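MucR Phosphodiesterase (Pseudomonas aeruginosa, PDB 5M1T) is an EAL-domain protein with a TIM-barrel-like fold whose pocket holds two magnesium ions next to the bound ligand C2E. Local coordinates at residues 185-190 against 207-212; 157-162 against 191-196. All blocks are in the same frame, centred on the assembly; numbering follows the deposited sequence.

Interaction 1: 185-190 against 207-212; sequences IDDFGT and KIDRGF. With MG (magnesium ion), chain E; MG (magnesium ion), chain D; C2E (9,9'-[(2R,3R,3aS,5S,7aR,9R,10R,10aS,12S,14aR)-3,5,10,12-tetrahydroxy-5,12-dioxidooctahydro-2H,7H-difuro[3,2-d:3',2'-j][1,3,7,9,2,8]tetraoxadiphosphacyclododecine-2,9-diyl]bis(2-amino-1,9-dihydro-6H-purin-6-one)), chain C.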
ATOM      1  N   ILE A 185      -4.629  15.952   3.233  1.00 25.14           N
ATOM      2  CA  ILE A 185      -3.651  15.883   2.133  1.00 24.26           C
ATOM      3  C   ILE A 185      -2.506  16.856   2.408  1.00 23.88           C
ATOM      4  O   ILE A 185      -2.668  18.073   2.345  1.00 23.59           O
ATOM      5  CB  ILE A 185      -4.273  16.221   0.778  1.00 24.97           C
ATOM      6  CG1 ILE A 185      -5.525  15.400   0.509  1.00 25.56           C
ATOM      7  CG2 ILE A 185      -3.273  16.014  -0.358  1.00 25.13           C
ATOM      8  CD1 ILE A 185      -5.352  13.903   0.484  1.00 26.12           C
ATOM      9  N   ASP A 186      -1.346  16.300   2.691  1.00 23.31           N
ATOM     10  CA  ASP A 186      -0.204  17.041   3.187  1.00 24.38           C
ATOM     11  C   ASP A 186       0.683  17.591   2.029  1.00 24.28           C
ATOM     12  O   ASP A 186       0.556  17.167   0.869  1.00 23.53           O
ATOM     13  CB  ASP A 186       0.636  16.053   4.028  1.00 25.20           C
ATOM     14  CG  ASP A 186       1.546  16.735   5.026  1.00 26.36           C
ATOM     15  OD1 ASP A 186       1.599  18.009   5.081  1.00 26.50           O
ATOM     16  OD2 ASP A 186       2.196  15.952   5.757  1.00 26.27           O
ATOM     17  N   ASP A 187       1.601  18.487   2.358  1.00 24.07           N
ATOM     18  CA  ASP A 187       2.549  19.037   1.367  1.00 24.81           C
ATOM     19  C   ASP A 187       1.875  19.473   0.063  1.00 24.49           C
ATOM     20  O   ASP A 187       2.405  19.282  -1.039  1.00 23.98           O
ATOM     21  CB  ASP A 187       3.669  18.037   1.054  1.00 25.86           C
ATOM     22  CG  ASP A 187       4.521  17.689   2.282  1.00 27.14           C
ATOM     23  OD1 ASP A 187       4.399  18.336   3.365  1.00 27.85           O
ATOM     24  OD2 ASP A 187       5.323  16.741   2.136  1.00 27.80           O
ATOM     25  N   PHE A 188       0.698  20.065   0.187  1.00 24.14           N
ATOM     26  CA  PHE A 188      -0.091  20.370  -0.985  1.00 24.27           C
ATOM     27  C   PHE A 188       0.572  21.506  -1.779  1.00 24.23           C
ATOM     28  O   PHE A 188       1.108  22.464  -1.227  1.00 23.70           O
ATOM     29  CB  PHE A 188      -1.540  20.678  -0.626  1.00 24.41           C
ATOM     30  CG  PHE A 188      -2.460  20.610  -1.790  1.00 24.77           C
ATOM     31  CD1 PHE A 188      -2.997  19.401  -2.185  1.00 24.88           C
ATOM     32  CD2 PHE A 188      -2.758  21.754  -2.535  1.00 24.90           C
ATOM     33  CE1 PHE A 188      -3.833  19.312  -3.285  1.00 24.80           C
ATOM     34  CE2 PHE A 188      -3.605  21.674  -3.629  1.00 24.81           C
ATOM     35  CZ  PHE A 188      -4.139  20.444  -4.007  1.00 24.83           C
ATOM     36  N   GLY A 189       0.613  21.317  -3.089  1.00 24.94           N
ATOM     37  CA  GLY A 189       1.240  22.264  -3.985  1.00 25.50           C
ATOM     38  C   GLY A 189       2.510  21.665  -4.548  1.00 26.03           C
ATOM     39  O   GLY A 189       2.982  22.113  -5.598  1.00 27.38           O
ATOM     40  N   THR A 190       3.050  20.649  -3.875  1.00 25.70           N
ATOM     41  CA  THR A 190       4.284  19.984  -4.314  1.00 26.17           C
ATOM     42  C   THR A 190       4.106  18.836  -5.313  1.00 26.37           C
ATOM     43  O   THR A 190       5.077  18.393  -5.908  1.00 26.50           O
ATOM     44  CB  THR A 190       5.104  19.426  -3.131  1.00 25.54           C
ATOM     45  OG1 THR A 190       4.399  18.350  -2.521  1.00 25.61           O
ATOM     46  CG2 THR A 190       5.365  20.503  -2.115  1.00 25.74           C
ATOM     47  N   LYS A 207      -3.183  20.764   3.449  1.00 23.78           N
ATOM     48  CA  LYS A 207      -2.099  21.476   4.152  1.00 23.45           C
ATOM     49  C   LYS A 207      -1.130  22.086   3.140  1.00 22.84           C
ATOM     50  O   LYS A 207      -0.361  21.374   2.488  1.00 22.28           O
ATOM     51  CB  LYS A 207      -1.333  20.566   5.097  1.00 22.63           C
ATOM     52  CG  LYS A 207      -2.229  19.758   6.000  1.00 23.49           C
ATOM     53  CD  LYS A 207      -1.464  19.096   7.121  1.00 23.77           C
ATOM     54  CE  LYS A 207      -1.329  19.993   8.342  1.00 24.47           C
ATOM     55  NZ  LYS A 207      -0.284  19.430   9.294  1.00 24.97           N
ATOM     56  N   ILE A 208      -1.136  23.410   3.052  1.00 22.25           N
ATOM     57  CA  ILE A 208      -0.246  24.080   2.130  1.00 22.36           C
ATOM     58  C   ILE A 208       1.213  23.826   2.510  1.00 22.74           C
ATOM     59  O   ILE A 208       1.583  24.016   3.686  1.00 21.63           O
ATOM     60  CB  ILE A 208      -0.461  25.601   2.110  1.00 21.72           C
ATOM     61  CG1 ILE A 208      -1.913  25.943   1.773  1.00 21.80           C
ATOM     62  CG2 ILE A 208       0.479  26.200   1.092  1.00 21.65           C
ATOM     63  CD1 ILE A 208      -2.295  27.342   2.180  1.00 21.86           C
ATOM     64  N   ASP A 209       2.041  23.435   1.537  1.00 23.25           N
ATOM     65  CA  ASP A 209       3.420  23.079   1.876  1.00 24.13           C
ATOM     66  C   ASP A 209       4.164  24.302   2.375  1.00 25.17           C
ATOM     67  O   ASP A 209       4.007  25.404   1.813  1.00 25.86           O
ATOM     68  CB  ASP A 209       4.179  22.512   0.706  1.00 24.87           C
ATOM     69  CG  ASP A 209       5.574  22.043   1.109  1.00 25.68           C
ATOM     70  OD1 ASP A 209       5.683  21.098   1.913  1.00 25.73           O
ATOM     71  OD2 ASP A 209       6.563  22.661   0.668  1.00 26.65           O
ATOM     72  N   ARG A 210       4.963  24.108   3.419  1.00 25.54           N
ATOM     73  CA  ARG A 210       5.703  25.192   4.035  1.00 27.22           C
ATOM     74  C   ARG A 210       6.600  25.911   3.063  1.00 26.71           C
ATOM     75  O   ARG A 210       6.893  27.073   3.274  1.00 26.89           O
ATOM     76  CB  ARG A 210       6.550  24.705   5.205  1.00 28.83           C
ATOM     77  CG  ARG A 210       7.650  23.703   4.859  1.00 31.61           C
ATOM     78  CD  ARG A 210       8.411  23.351   6.143  1.00 33.51           C
ATOM     79  NE  ARG A 210       9.341  22.222   6.132  1.00 36.37           N
ATOM     80  CZ  ARG A 210       9.042  20.943   5.839  1.00 39.18           C
ATOM     81  NH1 ARG A 210       7.826  20.568   5.378  1.00 38.16           N
ATOM     82  NH2 ARG A 210      10.004  20.011   5.966  1.00 39.90           N
ATOM     83  N   GLY A 211       7.035  25.223   2.008  1.00 26.65           N
ATOM     84  CA  GLY A 211       7.864  25.838   0.961  1.00 26.94           C
ATOM     85  C   GLY A 211       7.231  27.073   0.349  1.00 27.39           C
ATOM     86  O   GLY A 211       7.907  28.082   0.084  1.00 28.50           O
ATOM     87  N   PHE A 212       5.923  27.037   0.174  1.00 27.59           N
ATOM     88  CA  PHE A 212       5.216  28.184  -0.398  1.00 27.84           C
ATOM     89  C   PHE A 212       5.041  29.342   0.566  1.00 28.32           C
ATOM     90  O   PHE A 212       5.012  30.515   0.156  1.00 28.36           O
ATOM     91  CB  PHE A 212       3.858  27.748  -0.914  1.00 27.60           C
ATOM     92  CG  PHE A 212       3.953  26.709  -1.983  1.00 27.56           C
ATOM     93  CD1 PHE A 212       4.377  27.057  -3.248  1.00 27.81           C
ATOM     94  CD2 PHE A 212       3.661  25.391  -1.713  1.00 27.51           C
ATOM     95  CE1 PHE A 212       4.479  26.128  -4.245  1.00 27.89           C
ATOM     96  CE2 PHE A 212       3.778  24.440  -2.694  1.00 28.09           C
ATOM     97  CZ  PHE A 212       4.199  24.809  -3.967  1.00 28.29           C
TER
HETATM   98 MG    MG E 703       3.444  19.262   5.307  1.00 26.36          MG
HETATM   99 MG    MG D 702       2.515  16.308   7.871  1.00 13.87          MG
HETATM  100  P1  C2E C 701       5.676  17.418   7.364  1.00 22.24           P
HETATM  101  O2P C2E C 701       4.552  16.422   7.429  1.00 20.84           O
HETATM  102  O1P C2E C 701       5.515  18.507   6.323  1.00 23.32           O
HETATM  103  O5' C2E C 701       5.814  18.066   8.815  1.00 22.29           O
HETATM  104  C5' C2E C 701       6.019  19.452   8.974  1.00 23.46           C
HETATM  105  C4' C2E C 701       7.493  19.779   9.053  1.00 24.20           C
HETATM  106  O4' C2E C 701       7.639  21.212   9.018  1.00 24.39           O
HETATM  107  C3' C2E C 701       8.123  19.320  10.357  1.00 24.54           C
HETATM  108  O3' C2E C 701       9.488  18.983  10.111  1.00 24.24           O
HETATM  109  C2' C2E C 701       8.073  20.546  11.241  1.00 24.90           C
HETATM  110  O2' C2E C 701       9.077  20.552  12.257  1.00 24.85           O
HETATM  111  C1' C2E C 701       8.337  21.621  10.196  1.00 25.52           C
HETATM  112  N9  C2E C 701       7.868  22.952  10.579  1.00 26.89           N
HETATM  113  C8  C2E C 701       6.711  23.262  11.184  1.00 28.42           C
HETATM  114  N7  C2E C 701       6.625  24.598  11.366  1.00 28.63           N
HETATM  115  C5  C2E C 701       7.735  25.149  10.856  1.00 27.16           C
HETATM  116  C6  C2E C 701       8.271  26.507  10.720  1.00 27.17           C
HETATM  117  O6  C2E C 701       7.611  27.486  11.135  1.00 26.62           O
HETATM  118  N1  C2E C 701       9.471  26.640  10.132  1.00 27.66           N
HETATM  119  C2  C2E C 701      10.182  25.581   9.681  1.00 27.78           C
HETATM  120  N2  C2E C 701      11.389  25.777   9.103  1.00 28.62           N
HETATM  121  N3  C2E C 701       9.741  24.313   9.766  1.00 27.41           N
HETATM  122  C4  C2E C 701       8.552  24.055  10.343  1.00 27.29           C
HETATM  123  P11 C2E C 701      10.111  17.618  10.691  1.00 24.35           P
HETATM  124  O21 C2E C 701       9.606  17.423  12.111  1.00 25.26           O
HETATM  125  O11 C2E C 701      11.598  17.730  10.679  1.00 23.75           O
HETATM  126  O5A C2E C 701       9.574  16.431   9.765  1.00 23.76           O
HETATM  127  C5A C2E C 701       9.894  16.451   8.371  1.00 23.16           C
HETATM  128  C4A C2E C 701       9.040  15.440   7.638  1.00 22.66           C
HETATM  129  O4A C2E C 701       9.238  14.134   8.169  1.00 22.85           O
HETATM  130  C3A C2E C 701       7.564  15.673   7.824  1.00 22.98           C
HETATM  131  O3A C2E C 701       7.063  16.692   6.976  1.00 23.46           O
HETATM  132  C2A C2E C 701       6.976  14.321   7.516  1.00 22.75           C
HETATM  133  O2A C2E C 701       6.884  14.098   6.116  1.00 23.97           O
HETATM  134  C1A C2E C 701       8.023  13.383   8.064  1.00 22.88           C
HETATM  135  N91 C2E C 701       7.595  12.847   9.388  1.00 23.00           N
HETATM  136  C81 C2E C 701       7.734  13.400  10.611  1.00 22.66           C
HETATM  137  N71 C2E C 701       7.241  12.574  11.572  1.00 22.34           N
HETATM  138  C51 C2E C 701       6.782  11.479  10.941  1.00 22.03           C
HETATM  139  C61 C2E C 701       6.129  10.217  11.332  1.00 22.16           C
HETATM  140  O61 C2E C 701       5.870   9.986  12.533  1.00 22.02           O
HETATM  141  N11 C2E C 701       5.815   9.343  10.360  1.00 22.23           N
HETATM  142  C21 C2E C 701       6.075   9.599   9.059  1.00 22.82           C
HETATM  143  N21 C2E C 701       5.738   8.689   8.128  1.00 24.19           N
HETATM  144  N31 C2E C 701       6.667  10.730   8.622  1.00 22.31           N
HETATM  145  C41 C2E C 701       7.016  11.675   9.514  1.00 22.18           C
HETATM  146  O   HOH W   1       2.596  18.456   8.124  1.00 24.74           O
HETATM  147  O   HOH W   2       5.135  20.112   4.159  1.00 14.89           O

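Interaction 2: 157-162 against 191-196; sequences VTESTA and GYSSLL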
ATOM      1  N   VAL A 157      -1.553  12.122   4.303  1.00 22.80           N
ATOM      2  CA  VAL A 157      -0.906  11.496   3.168  1.00 23.53           C
ATOM      3  C   VAL A 157      -0.561  12.629   2.202  1.00 22.80           C
ATOM      4  O   VAL A 157      -1.338  13.598   2.037  1.00 22.16           O
ATOM      5  CB  VAL A 157      -1.851  10.483   2.481  1.00 24.80           C
ATOM      6  CG1 VAL A 157      -1.140   9.728   1.381  1.00 25.36           C
ATOM      7  CG2 VAL A 157      -2.347   9.463   3.490  1.00 26.08           C
ATOM      8  N   THR A 158       0.611  12.573   1.600  1.00 22.30           N
ATOM      9  CA  THR A 158       1.024  13.701   0.769  1.00 22.53           C
ATOM     10  C   THR A 158       0.213  13.703  -0.533  1.00 23.00           C
ATOM     11  O   THR A 158      -0.348  12.672  -0.945  1.00 23.69           O
ATOM     12  CB  THR A 158       2.547  13.706   0.436  1.00 22.41           C
ATOM     13  OG1 THR A 158       2.895  12.519  -0.305  1.00 22.05           O
ATOM     14  CG2 THR A 158       3.411  13.858   1.726  1.00 21.84           C
ATOM     15  N   GLU A 159       0.161  14.867  -1.170  1.00 23.52           N
ATOM     16  CA  GLU A 159      -0.417  15.004  -2.494  1.00 24.17           C
ATOM     17  C   GLU A 159       0.121  13.927  -3.458  1.00 23.49           C
ATOM     18  O   GLU A 159      -0.638  13.271  -4.145  1.00 23.09           O
ATOM     19  CB  GLU A 159      -0.128  16.417  -3.034  1.00 25.05           C
ATOM     20  CG  GLU A 159      -0.982  16.797  -4.248  1.00 26.33           C
ATOM     21  CD  GLU A 159      -0.633  18.166  -4.796  1.00 27.20           C
ATOM     22  OE1 GLU A 159       0.304  18.792  -4.232  1.00 27.29           O
ATOM     23  OE2 GLU A 159      -1.286  18.609  -5.785  1.00 28.84           O
ATOM     24  N   SER A 160       1.432  13.744  -3.481  1.00 24.05           N
ATOM     25  CA  SER A 160       2.069  12.803  -4.414  1.00 25.32           C
ATOM     26  C   SER A 160       1.595  11.415  -4.127  1.00 24.78           C
ATOM     27  O   SER A 160       1.250  10.687  -5.040  1.00 24.27           O
ATOM     28  CB  SER A 160       3.591  12.780  -4.238  1.00 26.43           C
ATOM     29  OG  SER A 160       4.099  14.094  -4.214  1.00 28.29           O
ATOM     30  N   THR A 161       1.586  11.067  -2.837  1.00 24.27           N
ATOM     31  CA  THR A 161       1.258   9.712  -2.410  1.00 23.85           C
ATOM     32  C   THR A 161      -0.150   9.417  -2.835  1.00 23.96           C
ATOM     33  O   THR A 161      -0.418   8.347  -3.383  1.00 24.12           O
ATOM     34  CB  THR A 161       1.465   9.543  -0.889  1.00 23.71           C
ATOM     35  OG1 THR A 161       2.866   9.548  -0.623  1.00 23.03           O
ATOM     36  CG2 THR A 161       0.870   8.217  -0.361  1.00 23.91           C
ATOM     37  N   ALA A 162      -1.052  10.373  -2.612  1.00 24.21           N
ATOM     38  CA  ALA A 162      -2.469  10.136  -2.855  1.00 24.51           C
ATOM     39  C   ALA A 162      -2.742  10.056  -4.340  1.00 24.57           C
ATOM     40  O   ALA A 162      -3.559   9.263  -4.775  1.00 25.25           O
ATOM     41  CB  ALA A 162      -3.326  11.240  -2.227  1.00 24.72           C
ATOM     42  N   GLY A 191       2.885  18.335  -5.462  1.00 26.47           N
ATOM     43  CA  GLY A 191       2.632  17.232  -6.361  1.00 26.93           C
ATOM     44  C   GLY A 191       1.767  17.687  -7.516  1.00 27.64           C
ATOM     45  O   GLY A 191       1.652  18.907  -7.814  1.00 28.29           O
ATOM     46  N   TYR A 192       1.161  16.710  -8.168  1.00 27.87           N
ATOM     47  CA  TYR A 192       0.259  16.960  -9.297  1.00 28.71           C
ATOM     48  C   TYR A 192      -1.089  16.332  -8.974  1.00 28.56           C
ATOM     49  O   TYR A 192      -1.171  15.121  -8.761  1.00 27.93           O
ATOM     50  CB  TYR A 192       0.817  16.353 -10.585  1.00 29.11           C
ATOM     51  CG  TYR A 192       2.086  17.010 -11.088  1.00 29.89           C
ATOM     52  CD1 TYR A 192       3.322  16.783 -10.472  1.00 29.83           C
ATOM     53  CD2 TYR A 192       2.065  17.808 -12.211  1.00 30.40           C
ATOM     54  CE1 TYR A 192       4.478  17.380 -10.947  1.00 29.73           C
ATOM     55  CE2 TYR A 192       3.225  18.388 -12.702  1.00 30.86           C
ATOM     56  CZ  TYR A 192       4.420  18.187 -12.057  1.00 30.59           C
ATOM     57  OH  TYR A 192       5.561  18.784 -12.568  1.00 31.19           O
ATOM     58  N   SER A 193      -2.143  17.150  -8.935  1.00 29.11           N
ATOM     59  CA  SER A 193      -3.492  16.676  -8.567  1.00 28.96           C
ATOM     60  C   SER A 193      -4.468  16.714  -9.715  1.00 29.38           C
ATOM     61  O   SER A 193      -4.497  17.657 -10.497  1.00 30.68           O
ATOM     62  CB  SER A 193      -4.070  17.500  -7.409  1.00 28.40           C
ATOM     63  OG  SER A 193      -3.348  17.272  -6.237  1.00 27.83           O
ATOM     64  N   SER A 194      -5.286  15.671  -9.796  1.00 29.61           N
ATOM     65  CA  SER A 194      -6.495  15.691 -10.618  1.00 29.96           C
ATOM     66  C   SER A 194      -7.610  16.344  -9.801  1.00 29.33           C
ATOM     67  O   SER A 194      -7.948  15.850  -8.703  1.00 28.89           O
ATOM     68  CB  SER A 194      -6.923  14.265 -10.941  1.00 30.74           C
ATOM     69  OG  SER A 194      -8.323  14.203 -11.134  1.00 32.01           O
ATOM     70  N   LEU A 195      -8.179  17.426 -10.325  1.00 29.14           N
ATOM     71  CA  LEU A 195      -9.324  18.070  -9.647  1.00 29.54           C
ATOM     72  C   LEU A 195     -10.481  17.118  -9.480  1.00 29.76           C
ATOM     73  O   LEU A 195     -11.217  17.182  -8.490  1.00 29.20           O
ATOM     74  CB  LEU A 195      -9.805  19.323 -10.366  1.00 29.51           C
ATOM     75  CG  LEU A 195      -8.913  20.554 -10.227  1.00 29.47           C
ATOM     76  CD1 LEU A 195      -9.586  21.729 -10.891  1.00 29.96           C
ATOM     77  CD2 LEU A 195      -8.645  20.933  -8.786  1.00 29.63           C
ATOM     78  N   LEU A 196     -10.642  16.226 -10.443  1.00 30.55           N
ATOM     79  CA  LEU A 196     -11.666  15.189 -10.331  1.00 31.93           C
ATOM     80  C   LEU A 196     -11.476  14.318  -9.088  1.00 30.84           C
ATOM     81  O   LEU A 196     -12.373  14.194  -8.263  1.00 31.16           O
ATOM     82  CB  LEU A 196     -11.689  14.319 -11.578  1.00 33.08           C
ATOM     83  CG  LEU A 196     -12.768  13.246 -11.555  1.00 34.63           C
ATOM     84  CD1 LEU A 196     -14.141  13.878 -11.287  1.00 35.50           C
ATOM     85  CD2 LEU A 196     -12.738  12.475 -12.879  1.00 35.51           C
TER
HETATM   86  O   HOH W   3      -0.084  20.940  -6.823  1.00 34.50           O

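Interaction 1: 185-190 against 207-212
Asp187 folds its CG back beside its own backbone N (chi1 -62°), while Asp209 swings its CG anti to N (chi1 -175°), and the two carboxylates end up as neighbours. Asp187 OD1 and Asp209 OD1 come within 3.4 Å, with the two carboxylate planes 81° apart. Both atoms are acceptors, so no hydrogen bond joins them; magnesium on Asp187 OD1, at 2.4 Å, probably offsets the charge. Asp186 serves both metals: its OD1 binds the same ion at 2.2 Å, and its OD2 binds the second ion, also at 2.2 Å. Glu243 completes the protein share of the first site, and Glu65, Asn124 and Glu156 that of the second. C2E gives O1P to one ion and O2P to the other. Lys207 runs its CB and CD alongside Asp186 OD1, then sends NZ on to salt bridges with Glu156 and Glu65.

All of this sits at the C-terminal ends of two neighbouring parallel strands, 182-188 and 205-208, joined through helix 195-200 as a beta-alpha-beta unit of the EAL barrel. Lys207 N donates to Ile185 O (3.0 Å), Phe188 N to Lys207 O, and Asp209 N to Phe188 O (3.1 Å). Beyond the strands, Asp209 OD2 caps the helix from 210 by accepting Gly211 N from above the carboxylate plane. Thr190 CG2 lies across that carboxylate, 3.6 Å from Asp209 CG, and its OG1 donates to Asp187 O. Phe212 sets the edge of its ring against the type II turn from Asp187 to Thr190, with CZ 3.4 Å from Gly189 O.

Interaction 2: 157-162 against 191-196
Glu159 lays its carboxylate against the backbone of Gly191 and reaches on to the hydroxyl of Ser193. The side chain leaves with CG anti to the backbone N (chi1 -165°) and stays stretched (chi2 -177°), which carries both oxygens from the first turn of helix 159-164 over to the loop. The two oxygens have different jobs. OE1 accepts Gly191 N at 2.9 Å; the N-H comes down from well above the carboxylate plane, 67° out of it. The same oxygen also takes Gly189 N, so the amides of two glycines, with one residue between them, converge on one atom. OE2 accepts from Ser193 OG at a modelled 2.5 Å, a very short bond whose exact length is better not leaned on. Water 3 donates to Glu159 OE2 (2.8 Å) and to Gly191 O (2.9 Å), tying the carboxylate to the glycine a second time.

Next to this, Gly191 passes close by the helix start, its CA 4.1 Å from Ser160 OG, a light contact beside the polar one. Ile185 and Phe188 of strand 182-188 also touch the Glu159 side chain, which is buried although the contact as a whole is near the surface. In EAL domains the loop after this strand, here running from the paired aspartates through GTGYSS, is commonly called loop 6; Glu159 ties its middle to the start of helix 159-164, directly after strand 153-158.

Two backbone N-H groups, a serine hydroxyl and a water all donate to this carboxylate and share its two oxygens, a surrounding consistent with an ionised Glu159; the hold on the loop here is polar, with little apolar contact between the two segments.

How the interactions relate
Interaction 1 is the more deeply buried, joining strands 182-188 and 205-208 at the metal site; interaction 2 lies nearer the surface, where helix 159-164 meets the loop leaving strand 182-188. Their segments alternate along the chain and their centres are about 11 Å apart. They meet directly: Asp186 N probably bonds Val157 O between neighbouring strands, and the carboxylate of Glu159 also reaches 185-190, probably bonding Gly189 N. Carboxylates do different work in the two places. In interaction 1 those of Asp186 and Asp187 coordinate magnesium, on a backbone ladder; in interaction 2 a single one, without metal, collects hydrogen-bond donors from the loop.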